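Long-range contacts in topoisomerase I-like protein (Leishmania donovani, PDB 2B9S), which probably relaxes supercoiled DNA by transient single-strand nicking and rejoining, acting as the large subunit of a heterodimeric type IB topoisomerase: residues L25-V30 / I186-T191; E58-F63 / C102-I107; E182-N187 / H201-V206; P317-R322 / E342-L347. One frame throughout, in Å; residues are numbered along the deposited sequence.

Contact 1 of 4, residues L25-V30 / I186-T191; sequences LAHNGV and INIGET
His-27 reaches Asn-187 through its imidazole, NE2 donating to the backbone O of Asn-187 at 2.8 Å. The N-H points at the acceptor with an angle of 156°, and the oxygen lies close to the ring plane, yet the donor stands 41° above the carbonyl plane. Over one face of the same ring sits Ile-188, whose CD1 is 4.0 Å from the ring centroid and close enough to the ring normal for a CH-pi contact. Ile-186 CG2 approaches CE1 of His-27 at 4.0 Å. A second bond ties the backbones directly, Gly-189 N to Leu-25 O at 3.0 Å, while CG1 of Ile-188 rests against that same Leu-25 O at 3.4 Å. The two segments run roughly antiparallel and bring together two separate sheets of the DNA-binding region: strand 25-26 pairs with 142-145, and strand 185-187 lies between 205-207 and 216-219. What aims the imidazole is chi1 of 63°, which sets CG between the backbone N and the carbonyl carbon, together with Gly-29 N, which donates to ND1 of His-27 at 3.1 Å. With both ring nitrogens engaged, rotation of the imidazole is fixed. Further out, Asn-187 OD1 accepts from Asp-209 N and Gln-207 NE2, and its ND2 binds Trp-214 O.

Contact 2 of 4, residues E58-F63 / C102-I107; sequences EVATMF and CDFEPI
An aromatic N-cap residue, Phe-104, docks with Ile-107 from the first turn of helix 105-119 against Ala-60, Thr-61 and Phe-63 of helix 54-64, so that the start of one helix meets the flank of another. This apolar junction, with no hydrogen bond between the segments, belongs to the DNA-binding fragment of the eukaryotic topoisomerase I family. Its main element is an offset T-shaped pair: the edge of Phe-63 points at the face of Phe-104, with ring planes at 67° and centroids 5.2 Å apart. CD2 and CE2 of Phe-63 do the touching, and they arrive toward the rim of the Phe-104 ring, not over its middle; CE2 of Phe-63 lies 3.6 Å from CE2 of Phe-104. Phe-63 reaches across because its CG stands opposite the backbone N (chi1 -175°). Tyr-72 and Phe-81 also stack with this ring, extending the aromatic cluster. Ala-60 meets the other part of Phe-104, CB lying 4.2 Å from CE1. Ile-107 and Thr-61 cross at about a right angle, CG2 of Ile-107 being equally close, 3.9 Å, to OG1 and CG2 of Thr-61. The contact is van der Waals, since a methyl has nothing to donate or accept; the hydroxyl's polar partners are Glu-57 O and His-39 NE2. Just ahead of the helix the chain is shaped by an Asx turn, in which Glu-105 N donates to Asp-103 OD1 at 3.1 Å, meeting the carboxylate oxygen on its anti side.

Contact 3 of 4, residues E182-N187 / H201-V206; sequences EDITIN and HKWAAV
Glu-182 folds at chi2 (73°), and this bend turns its carboxylate back to His-201 and Lys-202 although the side chain sets out away from them. ND1 of His-201 donates to OE1 of Glu-182 at 3.1 Å, on the syn side and near the carboxylate plane; the imidazole edge, not its face, meets the acid. The other oxygen, OE2 of Glu-182, takes the backbone N-H of Lys-202 at 2.8 Å in a nearly straight bond (169°), although this donor comes from well above the carboxylate plane. Farther along, Trp-203 places CG opposite its carbonyl carbon (chi1 -60°) and lays its indole beside the paired strands. CG1 of Ile-186 sits over the five-membered ring, 3.7 Å from its centroid and close to the normal, a CH-pi contact. Ile-184 packs obliquely against the six-membered part, CB reaching CE3 of Trp-203 at 4.0 Å, and Trp-203 NE1 is held outside the pair by Pro-195 O. The backbones converge through Ala-204 N to Ile-184 O, 2.8 Å. Ile-186 N to Ala-205 O, 3.0 Å, is a bond of the parallel bridge that pairs Ile-186 with Val-206; Ile-186 also bonds Gln-207 through the backbone. Strand 205-207 forms the outer edge of a four-stranded mixed sheet in the DNA-binding region. With one N-H bound to each carboxylate oxygen and NZ of Lys-202 5.5 Å from OE2, the Glu-182 side chain is probably stabilised as an anion and, in turn, may raise the proton affinity of the His-201 ring.

Contact 4 of 4, residues P317-R322 / E342-L347; sequences PDNIVR and EVYALL
Tyr-344 projects from helix 341-351 toward Asn-319, chi1 of -176° swinging the ring away from its own backbone N, and nearly every part of the side chain finds a partner. At the root, CB lies 3.9 Å from OD1 of Asn-319. The amide oxygen then sits over the ring near its rim, 3.7 Å from CG of Tyr-344, with amide and ring planes 54° apart; it is neither stacked flat nor upright on the ring. One step on, CD2 rests on the Asn-319 backbone, 3.5 Å from CA. CE2 comes 3.6 Å from Ile-320 O, which lies at the ring edge and near its plane, so the electropositive rim of the phenol faces a carbonyl oxygen. At the tip, the hydroxyl makes a weak hydrogen bond with Met-316 O, just ahead of the same turn. Asn-319 can present its CA and amide together because its backbone adopts a left-handed conformation at the bend before strand 320-326. A turn deeper, Leu-347 provides the apolar half: its CD1 meets CG2 of Val-321 at 3.7 Å, the two side chains meeting at a slant, and that valine methyl also lies 4.3 Å from CD2 of Tyr-344. Ile-313 of the neighbouring strand touches both Val-321 and Leu-347. The axes of the short segments 320-322 and 342-347 pass 9.7 Å apart at 50°, consistent with a helix covering the three-stranded antiparallel sheet found in type IB topoisomerase catalytic cores.

Contacts 1 and 3 form one unit: they share Ile-186 and Asn-187, their centres lie 11 Å apart, and Val-30 of contact 1 packs on Trp-203 and Ile-184 of contact 3. Contact 2 is nested in sequence within the loop closed by contact 1, yet its centre is 40 Å away. Contact 4 belongs to the catalytic core, its centre 54 to 56 Å from the others. Nearest atoms come within about 7 Å of the nucleic acid in contacts 1 and 3, 11 Å in contact 2 and 17 Å in contact 4. Lys-328, which lines the vanadate pocket with Arg-290, Arg-386 and His-429, comes just after strand 320-326, on which contact 4 lies; the relation is one of sequence.

Contact 1 of 4, residues L25-V30 / I186-T191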
loop_
_atom_site.group_PDB
_atom_site.type_symbol
_atom_site.label_atom_id
_atom_site.label_comp_id
_atom_site.label_asym_id
_atom_site.label_seq_id
_atom_site.Cartn_x
_atom_site.Cartn_y
_atom_site.Cartn_z
ATOM N N LEU D 25 -11.629 19.491 -14.603
ATOM C CA LEU D 25 -11.222 19.216 -13.249
ATOM C C LEU D 25 -11.050 20.504 -12.455
ATOM O O LEU D 25 -10.262 21.365 -12.817
ATOM C CB LEU D 25 -9.930 18.369 -13.246
ATOM C CG LEU D 25 -9.339 17.846 -11.942
ATOM C CD1 LEU D 25 -10.372 17.114 -11.066
ATOM C CD2 LEU D 25 -8.129 16.967 -12.271
ATOM N N ALA D 26 -11.791 20.605 -11.363
ATOM C CA ALA D 26 -11.722 21.727 -10.450
ATOM C C ALA D 26 -11.521 21.238 -9.015
ATOM O O ALA D 26 -12.188 20.300 -8.564
ATOM C CB ALA D 26 -13.007 22.571 -10.547
ATOM N N HIS D 27 -10.615 21.884 -8.286
ATOM C CA HIS D 27 -10.359 21.528 -6.886
ATOM C C HIS D 27 -9.647 22.674 -6.203
ATOM O O HIS D 27 -9.156 23.584 -6.860
ATOM C CB HIS D 27 -9.552 20.208 -6.765
ATOM C CG HIS D 27 -8.179 20.275 -7.367
ATOM N ND1 HIS D 27 -7.075 20.721 -6.665
ATOM C CD2 HIS D 27 -7.736 19.960 -8.610
ATOM C CE1 HIS D 27 -6.016 20.686 -7.453
ATOM N NE2 HIS D 27 -6.387 20.224 -8.636
ATOM N N ASN D 28 -9.591 22.612 -4.880
ATOM C CA ASN D 28 -9.025 23.676 -4.055
ATOM C C ASN D 28 -7.611 23.435 -3.512
ATOM O O ASN D 28 -7.184 24.133 -2.595
ATOM C CB ASN D 28 -9.974 23.936 -2.879
ATOM C CG ASN D 28 -11.321 24.466 -3.332
ATOM O OD1 ASN D 28 -11.388 25.397 -4.131
ATOM N ND2 ASN D 28 -12.386 23.885 -2.827
ATOM N N GLY D 29 -6.902 22.451 -4.067
ATOM C CA GLY D 29 -5.532 22.147 -3.652
ATOM C C GLY D 29 -5.467 21.345 -2.369
ATOM O O GLY D 29 -6.291 20.467 -2.126
ATOM N N VAL D 30 -4.506 21.683 -1.524
ATOM C CA VAL D 30 -4.130 20.833 -0.397
ATOM C C VAL D 30 -4.179 21.547 0.945
ATOM O O VAL D 30 -3.993 22.758 1.010
ATOM C CB VAL D 30 -2.714 20.237 -0.620
ATOM C CG1 VAL D 30 -2.731 19.276 -1.829
ATOM C CG2 VAL D 30 -1.663 21.345 -0.808
ATOM N N ILE D 186 0.600 21.241 -8.961
ATOM C CA ILE D 186 -0.858 21.184 -9.043
ATOM C C ILE D 186 -1.267 20.700 -10.434
ATOM O O ILE D 186 -0.768 21.188 -11.453
ATOM C CB ILE D 186 -1.477 22.570 -8.703
ATOM C CG1 ILE D 186 -1.239 22.922 -7.222
ATOM C CG2 ILE D 186 -2.951 22.622 -9.078
ATOM C CD1 ILE D 186 -2.185 22.270 -6.198
ATOM N N ASN D 187 -2.134 19.690 -10.466
ATOM C CA ASN D 187 -2.741 19.240 -11.718
ATOM C C ASN D 187 -4.222 19.578 -11.686
ATOM O O ASN D 187 -4.953 19.108 -10.807
ATOM C CB ASN D 187 -2.561 17.739 -11.947
ATOM C CG ASN D 187 -2.921 17.320 -13.359
ATOM O OD1 ASN D 187 -2.358 17.822 -14.312
ATOM N ND2 ASN D 187 -3.848 16.389 -13.491
ATOM N N ILE D 188 -4.643 20.394 -12.654
ATOM C CA ILE D 188 -5.996 20.958 -12.701
ATOM C C ILE D 188 -6.428 21.266 -14.158
ATOM O O ILE D 188 -5.591 21.252 -15.067
ATOM C CB ILE D 188 -6.053 22.219 -11.789
ATOM C CG1 ILE D 188 -7.481 22.489 -11.301
ATOM C CG2 ILE D 188 -5.299 23.402 -12.419
ATOM C CD1 ILE D 188 -7.571 23.456 -10.176
ATOM N N GLY D 189 -7.720 21.537 -14.380
ATOM C CA GLY D 189 -8.210 21.920 -15.720
ATOM C C GLY D 189 -7.741 23.292 -16.167
ATOM O O GLY D 189 -7.635 24.204 -15.355
ATOM N N GLU D 190 -7.463 23.437 -17.462
ATOM C CA GLU D 190 -7.052 24.722 -18.072
ATOM C C GLU D 190 -7.959 25.915 -17.722
ATOM O O GLU D 190 -7.496 27.043 -17.631
ATOM C CB GLU D 190 -7.023 24.635 -19.608
ATOM C CG GLU D 190 -6.478 23.376 -20.221
ATOM C CD GLU D 190 -7.502 22.263 -20.263
ATOM O OE1 GLU D 190 -8.300 22.177 -21.234
ATOM O OE2 GLU D 190 -7.499 21.473 -19.304
ATOM N N THR D 191 -9.256 25.668 -17.571
ATOM C CA THR D 191 -10.226 26.742 -17.380
ATOM C C THR D 191 -10.663 26.863 -15.926
ATOM O O THR D 191 -11.502 27.706 -15.612
ATOM C CB THR D 191 -11.510 26.546 -18.277
ATOM O OG1 THR D 191 -12.260 25.403 -17.835
ATOM C CG2 THR D 191 -11.152 26.374 -19.740
#

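Contact 2 of 4, residues E58-F63 / C102-I107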
loop_
_atom_site.group_PDB
_atom_site.type_symbol
_atom_site.label_atom_id
_atom_site.label_comp_id
_atom_site.label_asym_id
_atom_site.label_seq_id
_atom_site.Cartn_x
_atom_site.Cartn_y
_atom_site.Cartn_z
ATOM N N GLU D 58 12.203 21.080 16.905
ATOM C CA GLU D 58 11.131 20.306 16.309
ATOM C C GLU D 58 11.587 18.869 16.051
ATOM O O GLU D 58 10.854 17.925 16.349
ATOM C CB GLU D 58 10.669 20.964 15.003
ATOM C CG GLU D 58 9.611 20.173 14.248
ATOM C CD GLU D 58 9.215 20.794 12.928
ATOM O OE1 GLU D 58 10.042 21.521 12.315
ATOM O OE2 GLU D 58 8.086 20.504 12.481
ATOM N N VAL D 59 12.791 18.723 15.493
ATOM C CA VAL D 59 13.362 17.420 15.167
ATOM C C VAL D 59 13.775 16.611 16.415
ATOM O O VAL D 59 13.520 15.404 16.486
ATOM C CB VAL D 59 14.479 17.546 14.098
ATOM C CG1 VAL D 59 15.126 16.186 13.775
ATOM C CG2 VAL D 59 13.892 18.147 12.825
ATOM N N ALA D 60 14.372 17.280 17.399
ATOM C CA ALA D 60 14.603 16.702 18.737
ATOM C C ALA D 60 13.324 16.159 19.375
ATOM O O ALA D 60 13.326 15.091 19.967
ATOM C CB ALA D 60 15.270 17.752 19.674
ATOM N N THR D 61 12.230 16.911 19.251
ATOM C CA THR D 61 10.949 16.570 19.867
ATOM C C THR D 61 10.363 15.327 19.204
ATOM O O THR D 61 9.719 14.532 19.857
ATOM C CB THR D 61 9.925 17.791 19.804
ATOM O OG1 THR D 61 10.508 18.945 20.429
ATOM C CG2 THR D 61 8.581 17.483 20.494
ATOM N N MET D 62 10.560 15.191 17.901
ATOM C CA MET D 62 10.082 14.035 17.137
ATOM C C MET D 62 10.587 12.696 17.719
ATOM O O MET D 62 9.815 11.766 17.925
ATOM C CB MET D 62 10.521 14.166 15.681
ATOM C CG MET D 62 9.694 15.080 14.834
ATOM S SD MET D 62 10.526 15.324 13.253
ATOM C CE MET D 62 9.513 16.701 12.654
ATOM N N PHE D 63 11.879 12.647 17.999
ATOM C CA PHE D 63 12.561 11.535 18.653
ATOM C C PHE D 63 12.192 11.364 20.137
ATOM O O PHE D 63 11.794 10.266 20.558
ATOM C CB PHE D 63 14.075 11.771 18.518
ATOM C CG PHE D 63 14.945 10.632 19.036
ATOM C CD1 PHE D 63 15.018 9.415 18.355
ATOM C CD2 PHE D 63 15.709 10.796 20.187
ATOM C CE1 PHE D 63 15.825 8.380 18.814
ATOM C CE2 PHE D 63 16.534 9.751 20.656
ATOM C CZ PHE D 63 16.589 8.552 19.962
ATOM N N CYS D 102 22.931 12.782 25.029
ATOM C CA CYS D 102 21.761 13.661 24.938
ATOM C C CYS D 102 20.683 13.183 25.876
ATOM O O CYS D 102 20.305 12.024 25.819
ATOM C CB CYS D 102 21.173 13.662 23.529
ATOM S SG CYS D 102 22.216 14.269 22.234
ATOM N N ASP D 103 20.156 14.071 26.714
ATOM C CA ASP D 103 19.062 13.725 27.613
ATOM C C ASP D 103 17.815 14.505 27.207
ATOM O O ASP D 103 17.742 15.718 27.377
ATOM C CB ASP D 103 19.464 14.049 29.043
ATOM C CG ASP D 103 18.491 13.530 30.085
ATOM O OD1 ASP D 103 17.339 13.169 29.767
ATOM O OD2 ASP D 103 18.893 13.505 31.260
ATOM N N PHE D 104 16.832 13.784 26.681
ATOM C CA PHE D 104 15.612 14.363 26.132
ATOM C C PHE D 104 14.478 14.424 27.118
ATOM O O PHE D 104 13.360 14.755 26.746
ATOM C CB PHE D 104 15.143 13.540 24.935
ATOM C CG PHE D 104 16.098 13.537 23.783
ATOM C CD1 PHE D 104 16.046 14.550 22.820
ATOM C CD2 PHE D 104 17.029 12.493 23.631
ATOM C CE1 PHE D 104 16.918 14.551 21.742
ATOM C CE2 PHE D 104 17.922 12.483 22.538
ATOM C CZ PHE D 104 17.860 13.518 21.592
ATOM N N GLU D 105 14.764 14.120 28.378
ATOM C CA GLU D 105 13.727 13.954 29.400
ATOM C C GLU D 105 12.809 15.180 29.637
ATOM O O GLU D 105 11.582 15.016 29.760
ATOM C CB GLU D 105 14.352 13.423 30.706
ATOM C CG GLU D 105 13.361 12.803 31.690
ATOM C CD GLU D 105 12.516 11.634 31.098
ATOM O OE1 GLU D 105 12.855 11.044 30.040
ATOM O OE2 GLU D 105 11.494 11.299 31.719
ATOM N N PRO D 106 13.380 16.411 29.710
ATOM C CA PRO D 106 12.461 17.561 29.843
ATOM C C PRO D 106 11.431 17.651 28.691
ATOM O O PRO D 106 10.265 17.964 28.927
ATOM C CB PRO D 106 13.410 18.775 29.852
ATOM C CG PRO D 106 14.740 18.226 30.288
ATOM C CD PRO D 106 14.798 16.840 29.715
ATOM N N ILE D 107 11.844 17.365 27.456
ATOM C CA ILE D 107 10.897 17.406 26.351
ATOM C C ILE D 107 9.892 16.251 26.435
ATOM O O ILE D 107 8.692 16.460 26.236
ATOM C CB ILE D 107 11.578 17.421 24.976
ATOM C CG1 ILE D 107 12.396 18.717 24.804
ATOM C CG2 ILE D 107 10.513 17.187 23.879
ATOM C CD1 ILE D 107 13.245 18.767 23.527
#

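Contact 3 of 4, residues E182-N187 / H201-V206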
loop_
_atom_site.group_PDB
_atom_site.type_symbol
_atom_site.label_atom_id
_atom_site.label_comp_id
_atom_site.label_asym_id
_atom_site.label_seq_id
_atom_site.Cartn_x
_atom_site.Cartn_y
_atom_site.Cartn_z
ATOM N N GLU D 182 6.321 25.245 -2.732
ATOM C CA GLU D 182 7.304 25.164 -3.809
ATOM C C GLU D 182 7.666 23.736 -4.207
ATOM O O GLU D 182 8.303 23.516 -5.241
ATOM C CB GLU D 182 8.583 25.934 -3.430
ATOM C CG GLU D 182 8.465 27.480 -3.509
ATOM C CD GLU D 182 7.614 28.136 -2.389
ATOM O OE1 GLU D 182 7.390 27.547 -1.312
ATOM O OE2 GLU D 182 7.174 29.276 -2.575
ATOM N N ASP D 183 7.276 22.774 -3.376
ATOM C CA ASP D 183 7.536 21.352 -3.627
ATOM C C ASP D 183 6.398 20.698 -4.419
ATOM O O ASP D 183 6.590 19.648 -5.041
ATOM C CB ASP D 183 7.730 20.618 -2.283
ATOM C CG ASP D 183 8.923 21.142 -1.485
ATOM O OD1 ASP D 183 9.972 21.396 -2.098
ATOM O OD2 ASP D 183 8.824 21.298 -0.247
ATOM N N ILE D 184 5.224 21.337 -4.394
ATOM C CA ILE D 184 3.961 20.759 -4.882
ATOM C C ILE D 184 3.577 21.229 -6.285
ATOM O O ILE D 184 3.525 22.433 -6.574
ATOM C CB ILE D 184 2.809 21.015 -3.880
ATOM C CG1 ILE D 184 3.134 20.333 -2.547
ATOM C CG2 ILE D 184 1.454 20.503 -4.416
ATOM C CD1 ILE D 184 2.372 20.871 -1.357
ATOM N N THR D 185 3.346 20.246 -7.155
ATOM C CA THR D 185 2.842 20.467 -8.514
ATOM C C THR D 185 1.332 20.253 -8.463
ATOM O O THR D 185 0.847 19.234 -7.959
ATOM C CB THR D 185 3.517 19.510 -9.540
ATOM O OG1 THR D 185 4.934 19.739 -9.540
ATOM C CG2 THR D 185 2.997 19.733 -10.961
ATOM N N ILE D 186 0.600 21.241 -8.961
ATOM C CA ILE D 186 -0.858 21.184 -9.043
ATOM C C ILE D 186 -1.267 20.700 -10.434
ATOM O O ILE D 186 -0.768 21.188 -11.453
ATOM C CB ILE D 186 -1.477 22.570 -8.703
ATOM C CG1 ILE D 186 -1.239 22.922 -7.222
ATOM C CG2 ILE D 186 -2.951 22.622 -9.078
ATOM C CD1 ILE D 186 -2.185 22.270 -6.198
ATOM N N ASN D 187 -2.134 19.690 -10.466
ATOM C CA ASN D 187 -2.741 19.240 -11.718
ATOM C C ASN D 187 -4.222 19.578 -11.686
ATOM O O ASN D 187 -4.953 19.108 -10.807
ATOM C CB ASN D 187 -2.561 17.739 -11.947
ATOM C CG ASN D 187 -2.921 17.320 -13.359
ATOM O OD1 ASN D 187 -2.358 17.822 -14.312
ATOM N ND2 ASN D 187 -3.848 16.389 -13.491
ATOM N N HIS D 201 4.179 32.388 -0.777
ATOM C CA HIS D 201 4.728 31.181 -1.406
ATOM C C HIS D 201 4.126 31.000 -2.796
ATOM O O HIS D 201 3.145 31.667 -3.130
ATOM C CB HIS D 201 4.487 29.954 -0.520
ATOM C CG HIS D 201 5.241 29.991 0.774
ATOM N ND1 HIS D 201 6.516 29.486 0.906
ATOM C CD2 HIS D 201 4.905 30.484 1.991
ATOM C CE1 HIS D 201 6.934 29.663 2.148
ATOM N NE2 HIS D 201 5.980 30.278 2.829
ATOM N N LYS D 202 4.726 30.124 -3.600
ATOM C CA LYS D 202 4.164 29.709 -4.890
ATOM C C LYS D 202 4.192 28.177 -5.024
ATOM O O LYS D 202 4.882 27.503 -4.277
ATOM C CB LYS D 202 4.922 30.362 -6.053
ATOM C CG LYS D 202 6.381 30.570 -5.745
ATOM C CD LYS D 202 7.323 30.354 -6.916
ATOM C CE LYS D 202 8.716 30.025 -6.355
ATOM N NZ LYS D 202 9.803 30.065 -7.367
ATOM N N TRP D 203 3.428 27.642 -5.973
ATOM C CA TRP D 203 3.480 26.229 -6.338
ATOM C C TRP D 203 4.755 25.938 -7.137
ATOM O O TRP D 203 5.374 26.860 -7.674
ATOM C CB TRP D 203 2.245 25.848 -7.170
ATOM C CG TRP D 203 0.916 26.053 -6.484
ATOM C CD1 TRP D 203 -0.123 26.825 -6.925
ATOM C CD2 TRP D 203 0.476 25.470 -5.242
ATOM N NE1 TRP D 203 -1.179 26.755 -6.045
ATOM C CE2 TRP D 203 -0.834 25.939 -5.001
ATOM C CE3 TRP D 203 1.062 24.589 -4.316
ATOM C CZ2 TRP D 203 -1.571 25.560 -3.874
ATOM C CZ3 TRP D 203 0.343 24.226 -3.199
ATOM C CH2 TRP D 203 -0.973 24.703 -2.990
ATOM N N ALA D 204 5.157 24.661 -7.211
ATOM C CA ALA D 204 6.287 24.259 -8.070
ATOM C C ALA D 204 5.941 24.548 -9.527
ATOM O O ALA D 204 6.764 25.046 -10.289
ATOM C CB ALA D 204 6.599 22.769 -7.907
ATOM N N ALA D 205 4.697 24.234 -9.876
ATOM C CA ALA D 205 4.213 24.229 -11.240
ATOM C C ALA D 205 2.709 23.999 -11.195
ATOM O O ALA D 205 2.189 23.425 -10.232
ATOM C CB ALA D 205 4.916 23.123 -12.071
ATOM N N VAL D 206 2.013 24.488 -12.223
ATOM C CA VAL D 206 0.583 24.226 -12.413
ATOM C C VAL D 206 0.499 23.651 -13.818
ATOM O O VAL D 206 1.011 24.225 -14.767
ATOM C CB VAL D 206 -0.293 25.511 -12.242
ATOM C CG1 VAL D 206 -1.763 25.219 -12.466
ATOM C CG2 VAL D 206 -0.104 26.127 -10.856
#

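Contact 4 of 4, residues P317-R322 / E342-L347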
loop_
_atom_site.group_PDB
_atom_site.type_symbol
_atom_site.label_atom_id
_atom_site.label_comp_id
_atom_site.label_asym_id
_atom_site.label_seq_id
_atom_site.Cartn_x
_atom_site.Cartn_y
_atom_site.Cartn_z
ATOM N N PRO D 317 11.924 -34.297 1.336
ATOM C CA PRO D 317 11.807 -35.657 0.786
ATOM C C PRO D 317 10.763 -35.895 -0.308
ATOM O O PRO D 317 11.147 -36.284 -1.420
ATOM C CB PRO D 317 11.517 -36.516 2.022
ATOM C CG PRO D 317 12.210 -35.801 3.109
ATOM C CD PRO D 317 11.966 -34.340 2.812
ATOM N N ASP D 318 9.481 -35.661 -0.040
ATOM C CA ASP D 318 8.450 -36.155 -0.977
ATOM C C ASP D 318 7.863 -35.099 -1.927
ATOM O O ASP D 318 6.656 -34.825 -1.906
ATOM C CB ASP D 318 7.354 -36.932 -0.231
ATOM C CG ASP D 318 7.909 -38.130 0.543
ATOM O OD1 ASP D 318 8.456 -39.059 -0.097
ATOM O OD2 ASP D 318 7.800 -38.141 1.794
ATOM N N ASN D 319 8.729 -34.546 -2.781
ATOM C CA ASN D 319 8.376 -33.465 -3.718
ATOM C C ASN D 319 7.834 -32.215 -3.030
ATOM O O ASN D 319 7.095 -31.434 -3.612
ATOM C CB ASN D 319 7.408 -33.951 -4.804
ATOM C CG ASN D 319 8.066 -34.883 -5.784
ATOM O OD1 ASN D 319 9.288 -34.843 -5.971
ATOM N ND2 ASN D 319 7.269 -35.734 -6.417
ATOM N N ILE D 320 8.236 -32.040 -1.784
ATOM C CA ILE D 320 7.794 -30.936 -0.964
ATOM C C ILE D 320 8.873 -29.826 -0.944
ATOM O O ILE D 320 10.058 -30.088 -0.695
ATOM C CB ILE D 320 7.371 -31.453 0.438
ATOM C CG1 ILE D 320 6.019 -32.164 0.318
ATOM C CG2 ILE D 320 7.278 -30.322 1.463
ATOM C CD1 ILE D 320 5.701 -33.113 1.450
ATOM N N VAL D 321 8.449 -28.606 -1.284
ATOM C CA VAL D 321 9.283 -27.417 -1.148
ATOM C C VAL D 321 8.825 -26.638 0.075
ATOM O O VAL D 321 7.658 -26.308 0.199
ATOM C CB VAL D 321 9.247 -26.513 -2.391
ATOM C CG1 VAL D 321 10.400 -25.495 -2.351
ATOM C CG2 VAL D 321 9.354 -27.331 -3.651
ATOM N N ARG D 322 9.752 -26.404 0.997
ATOM C CA ARG D 322 9.567 -25.482 2.108
ATOM C C ARG D 322 10.062 -24.066 1.737
ATOM O O ARG D 322 11.278 -23.836 1.598
ATOM C CB ARG D 322 10.328 -25.975 3.329
ATOM C CG ARG D 322 10.150 -25.106 4.542
ATOM C CD ARG D 322 10.591 -25.826 5.789
ATOM N NE ARG D 322 9.697 -26.938 6.114
ATOM C CZ ARG D 322 9.952 -27.889 7.021
ATOM N NH1 ARG D 322 11.087 -27.888 7.711
ATOM N NH2 ARG D 322 9.066 -28.859 7.227
ATOM N N GLU D 342 8.158 -32.612 -11.907
ATOM C CA GLU D 342 8.899 -31.913 -12.946
ATOM C C GLU D 342 9.378 -30.526 -12.494
ATOM O O GLU D 342 10.392 -30.040 -12.997
ATOM C CB GLU D 342 8.067 -31.802 -14.222
ATOM N N VAL D 343 8.644 -29.903 -11.563
ATOM C CA VAL D 343 9.004 -28.597 -11.007
ATOM C C VAL D 343 10.046 -28.798 -9.916
ATOM O O VAL D 343 11.006 -28.027 -9.811
ATOM C CB VAL D 343 7.754 -27.815 -10.475
ATOM C CG1 VAL D 343 8.130 -26.723 -9.463
ATOM C CG2 VAL D 343 6.963 -27.228 -11.638
ATOM N N TYR D 344 9.857 -29.845 -9.117
ATOM C CA TYR D 344 10.795 -30.176 -8.053
ATOM C C TYR D 344 12.192 -30.493 -8.596
ATOM O O TYR D 344 13.187 -30.052 -8.012
ATOM C CB TYR D 344 10.250 -31.315 -7.189
ATOM C CG TYR D 344 11.116 -31.668 -5.991
ATOM C CD1 TYR D 344 12.251 -32.483 -6.145
ATOM C CD2 TYR D 344 10.798 -31.204 -4.710
ATOM C CE1 TYR D 344 13.054 -32.820 -5.057
ATOM C CE2 TYR D 344 11.587 -31.542 -3.613
ATOM C CZ TYR D 344 12.718 -32.351 -3.802
ATOM O OH TYR D 344 13.520 -32.693 -2.742
ATOM N N ALA D 345 12.255 -31.223 -9.713
ATOM C CA ALA D 345 13.512 -31.541 -10.398
ATOM C C ALA D 345 14.203 -30.322 -11.037
ATOM O O ALA D 345 15.437 -30.216 -11.021
ATOM C CB ALA D 345 13.271 -32.605 -11.447
ATOM N N LEU D 346 13.403 -29.445 -11.644
ATOM C CA LEU D 346 13.852 -28.148 -12.153
ATOM C C LEU D 346 14.469 -27.278 -11.040
ATOM O O LEU D 346 15.527 -26.705 -11.233
ATOM C CB LEU D 346 12.690 -27.419 -12.822
ATOM C CG LEU D 346 12.325 -27.792 -14.265
ATOM C CD1 LEU D 346 11.052 -27.093 -14.733
ATOM C CD2 LEU D 346 13.463 -27.515 -15.229
ATOM N N LEU D 347 13.819 -27.219 -9.878
ATOM C CA LEU D 347 14.331 -26.532 -8.698
ATOM C C LEU D 347 15.676 -27.072 -8.186
ATOM O O LEU D 347 16.487 -26.301 -7.654
ATOM C CB LEU D 347 13.291 -26.562 -7.566
ATOM C CG LEU D 347 12.034 -25.693 -7.734
ATOM C CD1 LEU D 347 11.060 -25.886 -6.562
ATOM C CD2 LEU D 347 12.389 -24.196 -7.941
#